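Local coordinates for uncharacterized protein SP1917 (Streptococcus pneumoniae, PDB 3C9P) that is of unknown function but belongs to the DUF2200 family of bacterial proteins and folds as a small, mainly helical domain, at residues T38-G43 with I74-K79; L18-K23 with R98-V103; E32-V37 with D104-G109. All coordinates share one frame; numbering follows the deposited sequence. Where two conformers were deposited one is given.

Contact 1. Residues T38-G43 with I74-K79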
# COMPACT_ATOMS: atom_id res chain seq x y z
N THR A 38 5.34 0.26 1.34
CA THR A 38 4.35 0.50 2.38
C THR A 38 4.92 1.50 3.40
O THR A 38 4.24 2.45 3.80
CB THR A 38 3.95 -0.82 3.08
OG1 THR A 38 3.44 -1.74 2.10
CG2 THR A 38 2.89 -0.56 4.17
N SER A 39 6.14 1.25 3.84
CA SER A 39 6.86 2.17 4.74
C SER A 39 6.96 3.60 4.17
O SER A 39 6.69 4.58 4.85
CB SER A 39 8.26 1.62 4.99
OG SER A 39 9.00 2.51 5.83
N TRP A 40 7.35 3.70 2.90
CA TRP A 40 7.44 4.99 2.23
C TRP A 40 6.11 5.75 2.26
O TRP A 40 6.05 6.91 2.65
CB TRP A 40 7.91 4.79 0.78
CG TRP A 40 7.98 6.07 0.01
CD1 TRP A 40 8.95 7.02 0.05
CD2 TRP A 40 7.01 6.52 -0.92
NE1 TRP A 40 8.65 8.04 -0.81
CE2 TRP A 40 7.47 7.75 -1.43
CE3 TRP A 40 5.82 5.97 -1.42
CZ2 TRP A 40 6.76 8.47 -2.37
CZ3 TRP A 40 5.10 6.70 -2.35
CH2 TRP A 40 5.59 7.92 -2.84
N LEU A 41 5.04 5.06 1.89
CA LEU A 41 3.71 5.67 1.82
C LEU A 41 3.19 6.16 3.16
O LEU A 41 2.68 7.29 3.27
CB LEU A 41 2.69 4.68 1.23
CG LEU A 41 1.24 5.14 1.27
CD1 LEU A 41 1.03 6.37 0.33
CD2 LEU A 41 0.31 4.00 0.87
N THR A 42 3.31 5.31 4.17
CA THR A 42 2.63 5.53 5.44
C THR A 42 3.49 6.19 6.52
O THR A 42 2.95 6.75 7.46
CB THR A 42 2.14 4.18 6.00
OG1 THR A 42 3.28 3.37 6.22
CG2 THR A 42 1.18 3.48 5.01
N GLY A 43 4.81 6.12 6.40
CA GLY A 43 5.69 6.61 7.46
C GLY A 43 6.01 5.57 8.54
O GLY A 43 6.85 5.81 9.39
N ILE A 74 0.22 12.08 -3.35
CA ILE A 74 -0.80 12.75 -4.14
C ILE A 74 -0.54 12.52 -5.66
O ILE A 74 -1.47 12.56 -6.48
CB ILE A 74 -0.79 14.27 -3.82
CG1 ILE A 74 -1.05 14.52 -2.30
CG2 ILE A 74 -1.71 15.12 -4.73
CD1 ILE A 74 -2.21 13.78 -1.68
N ALA A 75 0.71 12.27 -6.01
CA ALA A 75 1.07 11.97 -7.41
C ALA A 75 0.76 10.54 -7.85
O ALA A 75 0.87 10.23 -9.05
CB ALA A 75 2.56 12.31 -7.65
N ILE A 76 0.39 9.66 -6.90
CA ILE A 76 -0.06 8.30 -7.22
C ILE A 76 -1.49 8.38 -7.78
O ILE A 76 -2.51 8.27 -7.05
CB ILE A 76 0.02 7.33 -6.01
CG1 ILE A 76 1.42 7.35 -5.38
CG2 ILE A 76 -0.33 5.91 -6.47
CD1 ILE A 76 1.48 6.78 -3.93
N THR A 77 -1.57 8.61 -9.09
CA THR A 77 -2.86 8.79 -9.77
C THR A 77 -3.11 7.60 -10.72
O THR A 77 -2.24 6.74 -10.90
CB THR A 77 -2.88 10.12 -10.56
OG1 THR A 77 -1.80 10.11 -11.51
CG2 THR A 77 -2.72 11.32 -9.62
N GLY A 78 -4.29 7.54 -11.33
CA GLY A 78 -4.59 6.48 -12.29
C GLY A 78 -5.56 5.46 -11.73
O GLY A 78 -6.14 5.67 -10.66
N LYS A 79 -5.69 4.34 -12.42
CA LYS A 79 -6.72 3.35 -12.13
C LYS A 79 -6.12 2.18 -11.38
O LYS A 79 -4.99 1.78 -11.63
CB LYS A 79 -7.34 2.81 -13.43
CG LYS A 79 -8.15 3.81 -14.25
CD LYS A 79 -9.42 4.19 -13.55
CE LYS A 79 -10.63 3.54 -14.18
NZ LYS A 79 -11.84 4.39 -13.89
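Where the last turn of helix 31-42 approaches the loop that leads into strand 79-80, W40 and L41 both meet one methyl group, CD1 of I76. The helix segment starts with T38, whose backbone oxygen is gripped twice from one turn later. T42 N reaches T38 O at 3.0 Å in the usual helical bond, and T42 OG1 reaches the same oxygen at 2.8 Å from the opposite face of the carbonyl. OG1 approaches at a C=O...OG1 angle of 137°, above the carbonyl plane and not along a lone pair. S39 follows, its hydroxyl bonded to Y44 O just past the helix. In W40, CG lies anti to the backbone N (chi1 178°), which carries the indole out to the loop, and the six-membered ring presents CZ3 edge-on. I76 CD1 lies in the ring plane, 4.0 Å from W40 CZ3, and the two side chains come from opposite directions. The polar end of the indole is satisfied separately, since W40 NE1 is hydrogen-bonded to E120. L41 then brings its CD1 to 4.3 Å from I76 CD1, a looser touch beside the tryptophan. G43, lacking a side chain, ends the helix with a positive phi of 88° without crowding T42 O. On the loop side, I76 is the centre of an inverse gamma turn, and its side chain also touches Y119 and K101. No hydrogen bond joins 74-79 to this helix end, although earlier in the same loop V70 and Y68 make backbone bonds with L41 and T42. The contact itself is therefore hydrophobic: the CG1-CD1 arm of I76 reaches out with its end methyl to the W40 edge and L41 CD1, which stand side by side in front of it.

Contact 2. Residues L18-K23 with R98-V103. With EDO (1,2-ethanediol), chain B.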
# COMPACT_ATOMS: atom_id res chain seq x y z
N LEU A 18 -0.45 -9.94 3.79
CA LEU A 18 0.20 -11.14 3.25
C LEU A 18 -0.31 -11.54 1.86
O LEU A 18 0.44 -12.05 1.01
CB LEU A 18 0.13 -12.32 4.23
CG LEU A 18 0.93 -12.11 5.54
CD1 LEU A 18 0.54 -13.21 6.52
CD2 LEU A 18 2.39 -12.13 5.28
N ALA A 19 -1.59 -11.27 1.59
CA ALA A 19 -2.11 -11.46 0.22
C ALA A 19 -1.47 -10.51 -0.80
O ALA A 19 -1.26 -10.90 -1.95
CB ALA A 19 -3.65 -11.32 0.21
N LEU A 20 -1.18 -9.25 -0.41
CA LEU A 20 -0.43 -8.32 -1.27
C LEU A 20 0.94 -8.90 -1.63
O LEU A 20 1.35 -8.94 -2.80
CB LEU A 20 -0.19 -6.96 -0.58
CG LEU A 20 -1.27 -5.90 -0.32
CD1 LEU A 20 -0.62 -4.70 0.35
CD2 LEU A 20 -1.99 -5.49 -1.59
N ILE A 21 1.64 -9.36 -0.60
CA ILE A 21 2.94 -10.01 -0.78
C ILE A 21 2.85 -11.23 -1.71
O ILE A 21 3.68 -11.40 -2.60
CB ILE A 21 3.57 -10.39 0.58
CG1 ILE A 21 4.02 -9.11 1.29
CG2 ILE A 21 4.77 -11.36 0.38
CD1 ILE A 21 4.25 -9.26 2.73
N ALA A 22 1.83 -12.05 -1.51
CA ALA A 22 1.67 -13.24 -2.35
C ALA A 22 1.51 -12.87 -3.83
O ALA A 22 2.07 -13.55 -4.66
CB ALA A 22 0.49 -14.08 -1.88
N LYS A 23 0.74 -11.81 -4.12
CA LYS A 23 0.58 -11.29 -5.48
C LYS A 23 1.94 -10.95 -6.08
O LYS A 23 2.24 -11.32 -7.21
CB LYS A 23 -0.30 -10.03 -5.47
CG LYS A 23 -1.76 -10.28 -5.16
CD LYS A 23 -2.42 -9.07 -4.53
CE LYS A 23 -3.80 -9.44 -3.97
NZ LYS A 23 -4.23 -8.46 -2.91
N ARG A 98 -3.96 3.76 -3.03
CA ARG A 98 -2.60 4.22 -3.40
C ARG A 98 -1.57 3.12 -3.11
O ARG A 98 -0.69 2.86 -3.94
CB ARG A 98 -2.21 5.52 -2.70
CG ARG A 98 -2.94 6.73 -3.21
CD ARG A 98 -2.66 7.95 -2.35
NE ARG A 98 -3.29 9.13 -2.93
CZ ARG A 98 -3.84 10.14 -2.26
NH1 ARG A 98 -3.88 10.14 -0.94
NH2 ARG A 98 -4.36 11.15 -2.94
N LEU A 99 -1.70 2.44 -1.97
CA LEU A 99 -0.82 1.26 -1.75
C LEU A 99 -1.01 0.16 -2.82
O LEU A 99 -0.03 -0.43 -3.32
CB LEU A 99 -0.94 0.67 -0.33
CG LEU A 99 0.02 -0.51 -0.07
CD1 LEU A 99 1.48 -0.09 -0.22
CD2 LEU A 99 -0.23 -1.14 1.31
N ASP A 100 -2.26 -0.10 -3.18
CA ASP A 100 -2.53 -1.11 -4.22
C ASP A 100 -1.83 -0.76 -5.52
O ASP A 100 -1.34 -1.67 -6.22
CB ASP A 100 -4.02 -1.28 -4.50
CG ASP A 100 -4.76 -1.99 -3.35
OD1 ASP A 100 -4.24 -2.93 -2.72
OD2 ASP A 100 -5.92 -1.61 -3.11
N LYS A 101 -1.80 0.53 -5.87
CA LYS A 101 -1.12 1.00 -7.08
C LYS A 101 0.39 0.76 -6.98
O LYS A 101 1.01 0.28 -7.94
CB LYS A 101 -1.41 2.50 -7.33
CG LYS A 101 -0.88 3.07 -8.65
CD LYS A 101 -1.53 2.39 -9.84
CE LYS A 101 -1.59 3.32 -11.04
NZ LYS A 101 -2.16 2.55 -12.19
N LEU A 102 0.99 1.06 -5.82
CA LEU A 102 2.43 0.84 -5.63
C LEU A 102 2.79 -0.64 -5.76
O LEU A 102 3.81 -1.00 -6.36
CB LEU A 102 2.93 1.40 -4.28
CG LEU A 102 2.67 2.89 -4.01
CD1 LEU A 102 3.09 3.31 -2.56
CD2 LEU A 102 3.42 3.74 -5.04
N VAL A 103 1.93 -1.50 -5.21
CA VAL A 103 2.11 -2.93 -5.24
C VAL A 103 1.88 -3.44 -6.65
O VAL A 103 2.55 -4.38 -7.09
CB VAL A 103 1.17 -3.65 -4.24
CG1 VAL A 103 1.25 -5.14 -4.40
CG2 VAL A 103 1.61 -3.31 -2.80
C1 EDO B . -7.10 -3.86 -1.11
O1 EDO B . -7.15 -4.76 -2.22
C2 EDO B . -6.18 -4.46 -0.06
O2 EDO B . -5.35 -5.44 -0.68
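L20 meets L99, D100 and V103 in a near-parallel packing of two helices, 13-26 and 91-107, in the interior of this helical domain. The segment axes approach to 11.1 Å and cross at -25°, a wide separation, filled by side chains from both helices. The apolar contacts run through one branch of L20: its CD1 lies 3.7 Å from L99 CD2 and 4.1 Å from V103 CG2. L20 and V103 meet at about a right angle, and L99 comes in at a slant. In L99 the CG is anti to the backbone N (chi1 -177°), which lets CD2 swing over to L20 although its CB does not point there. Y59 of helix 59-64 touches both leucines and extends the same apolar patch. The polar side of the contact belongs to the other branch, where L20 CD2 lies 3.6 Å from D100 OD1. This is packing, with the hydrocarbon lying against a carboxylate whose main partner is R97, joined to D100 OD2 by a salt bridge within the same helix. At the margin sits a molecule of 1,2-ethanediol, probably left from the crystallisation liquor. It lies beside both residues, with its O2 3.5 Å from L20 CD2 and weakly hydrogen-bonded to D100 OD1 at 3.4 Å.

Contact 3. Residues E32-V37 with D104-G109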
# COMPACT_ATOMS: atom_id res chain seq x y z
N GLU A 32 10.28 -7.99 0.55
CA GLU A 32 10.95 -6.78 1.03
C GLU A 32 10.52 -5.54 0.25
O GLU A 32 10.38 -4.48 0.83
CB GLU A 32 12.48 -6.94 1.00
CG GLU A 32 13.24 -5.85 1.77
CD GLU A 32 12.93 -5.74 3.29
OE1 GLU A 32 12.59 -6.75 3.95
OE2 GLU A 32 13.08 -4.62 3.83
N SER A 33 10.26 -5.66 -1.05
CA SER A 33 9.85 -4.51 -1.87
C SER A 33 8.51 -3.94 -1.42
O SER A 33 8.28 -2.71 -1.46
CB SER A 33 9.76 -4.90 -3.35
OG SER A 33 10.95 -5.51 -3.77
N VAL A 34 7.60 -4.83 -1.02
CA VAL A 34 6.29 -4.45 -0.50
C VAL A 34 6.44 -3.70 0.80
O VAL A 34 5.81 -2.63 0.97
CB VAL A 34 5.35 -5.67 -0.31
CG1 VAL A 34 3.99 -5.22 0.27
CG2 VAL A 34 5.11 -6.36 -1.64
N HIS A 35 7.26 -4.23 1.72
CA HIS A 35 7.50 -3.53 2.99
C HIS A 35 8.04 -2.11 2.72
O HIS A 35 7.64 -1.17 3.39
CB HIS A 35 8.55 -4.22 3.88
CG HIS A 35 8.32 -5.69 4.10
ND1 HIS A 35 7.06 -6.26 4.21
CD2 HIS A 35 9.20 -6.70 4.27
CE1 HIS A 35 7.19 -7.56 4.39
NE2 HIS A 35 8.48 -7.85 4.44
N GLN A 36 8.98 -2.01 1.79
CA GLN A 36 9.64 -0.73 1.45
C GLN A 36 8.64 0.31 0.93
O GLN A 36 8.63 1.45 1.38
CB GLN A 36 10.82 -0.97 0.48
CG GLN A 36 12.06 -1.63 1.17
CD GLN A 36 13.10 -2.23 0.22
OE1 GLN A 36 12.89 -2.34 -1.00
NE2 GLN A 36 14.24 -2.63 0.78
N VAL A 37 7.78 -0.07 -0.02
CA VAL A 37 6.79 0.92 -0.54
C VAL A 37 5.69 1.23 0.49
O VAL A 37 5.19 2.35 0.53
CB VAL A 37 6.16 0.55 -1.95
CG1 VAL A 37 7.27 0.30 -3.04
CG2 VAL A 37 5.20 -0.66 -1.84
N ASP A 104 0.95 -2.82 -7.37
CA ASP A 104 0.77 -3.19 -8.79
C ASP A 104 2.05 -2.97 -9.60
O ASP A 104 2.44 -3.84 -10.39
CB ASP A 104 -0.40 -2.47 -9.42
CG ASP A 104 -0.89 -3.17 -10.69
OD1 ASP A 104 -1.02 -4.42 -10.71
OD2 ASP A 104 -1.14 -2.44 -11.67
N TRP A 105 2.74 -1.84 -9.38
CA TRP A 105 4.05 -1.64 -10.00
C TRP A 105 5.03 -2.77 -9.68
O TRP A 105 5.73 -3.23 -10.56
CB TRP A 105 4.69 -0.29 -9.64
CG TRP A 105 4.03 0.90 -10.27
CD1 TRP A 105 3.37 1.92 -9.62
CD2 TRP A 105 3.98 1.22 -11.67
NE1 TRP A 105 2.91 2.84 -10.53
CE2 TRP A 105 3.26 2.44 -11.79
CE3 TRP A 105 4.46 0.59 -12.84
CZ2 TRP A 105 3.01 3.05 -13.03
CZ3 TRP A 105 4.20 1.20 -14.09
CH2 TRP A 105 3.48 2.42 -14.17
N LEU A 106 5.09 -3.19 -8.41
CA LEU A 106 5.95 -4.32 -8.03
C LEU A 106 5.58 -5.64 -8.74
O LEU A 106 6.49 -6.37 -9.18
CB LEU A 106 5.97 -4.50 -6.50
CG LEU A 106 6.36 -3.28 -5.66
CD1 LEU A 106 6.26 -3.58 -4.17
CD2 LEU A 106 7.75 -2.80 -6.02
N ALA A 107 4.28 -5.93 -8.85
CA ALA A 107 3.80 -7.15 -9.53
C ALA A 107 4.13 -7.08 -11.00
O ALA A 107 4.31 -8.11 -11.67
CB ALA A 107 2.30 -7.32 -9.33
N LYS A 108 4.24 -5.86 -11.49
CA LYS A 108 4.62 -5.61 -12.86
C LYS A 108 6.14 -5.49 -13.07
O LYS A 108 6.58 -5.14 -14.16
CB LYS A 108 3.87 -4.39 -13.38
CG LYS A 108 2.71 -4.83 -14.18
CD LYS A 108 1.46 -4.07 -13.94
CE LYS A 108 0.45 -5.06 -13.46
NZ LYS A 108 -0.85 -4.83 -14.10
N GLY A 109 6.94 -5.77 -12.04
CA GLY A 109 8.38 -5.96 -12.25
C GLY A 109 9.27 -4.77 -11.87
O GLY A 109 10.49 -4.82 -12.05
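The flat peptide unit joining S33 to V34 has L106 lying over one face. There L106 CD1 is 3.5 Å from S33 O and 3.6 Å from V34 N, so a methyl rests on helix backbone rather than on side chains alone. Two rings stand nearby without touching the opposite segment: that of H35 takes E32 OE1 at its edge, in plane, and that of W105 makes a cation-pi contact with K118. Side chains complete the surroundings of L106. S33 CB is 3.8 Å from L106 CD1, a small residue leaving the backbone accessible. V34 CG2 and V37 CG2 each stand 3.9 Å from that methyl, V34 at an oblique angle and V37 tip to tip. In V37, with CG1 beside the backbone N (chi1 -55°), CG2 falls between N and the carbonyl carbon and points at the methyl. Beyond L106 the helix stops in a Schellman motif, with G109 at positive phi and G109 N bonded to L106 O at 3.0 Å. No polar bond crosses the contact; it rests on van der Waals packing of a single leucine, near the end of helix 91-107, against methyls and peptide surface, and V115 of helix 112-119 flanks it.

Overall arrangement
All three contacts are buried packing, without a hydrogen bond between their segments, yet they join different parts. Contacts 1 and 3 share helix 31-42 and sit 12 Å apart between centres, contact 1 packing it on a loop, contact 3 on the C-terminal end of helix 91-107. Contacts 2 and 3 share helix 91-107 with centres 7 Å apart, and their segments touch, for instance I21 against V34. Contact 2 lies nearest the centre of the chain and joins two helices lengthwise, but has a polar margin. Contact 1 relies on an aromatic edge, contact 3 on aliphatic methyls over backbone. A probable hydrogen bond from K101 NZ to K79 O joins contacts 1 and 2.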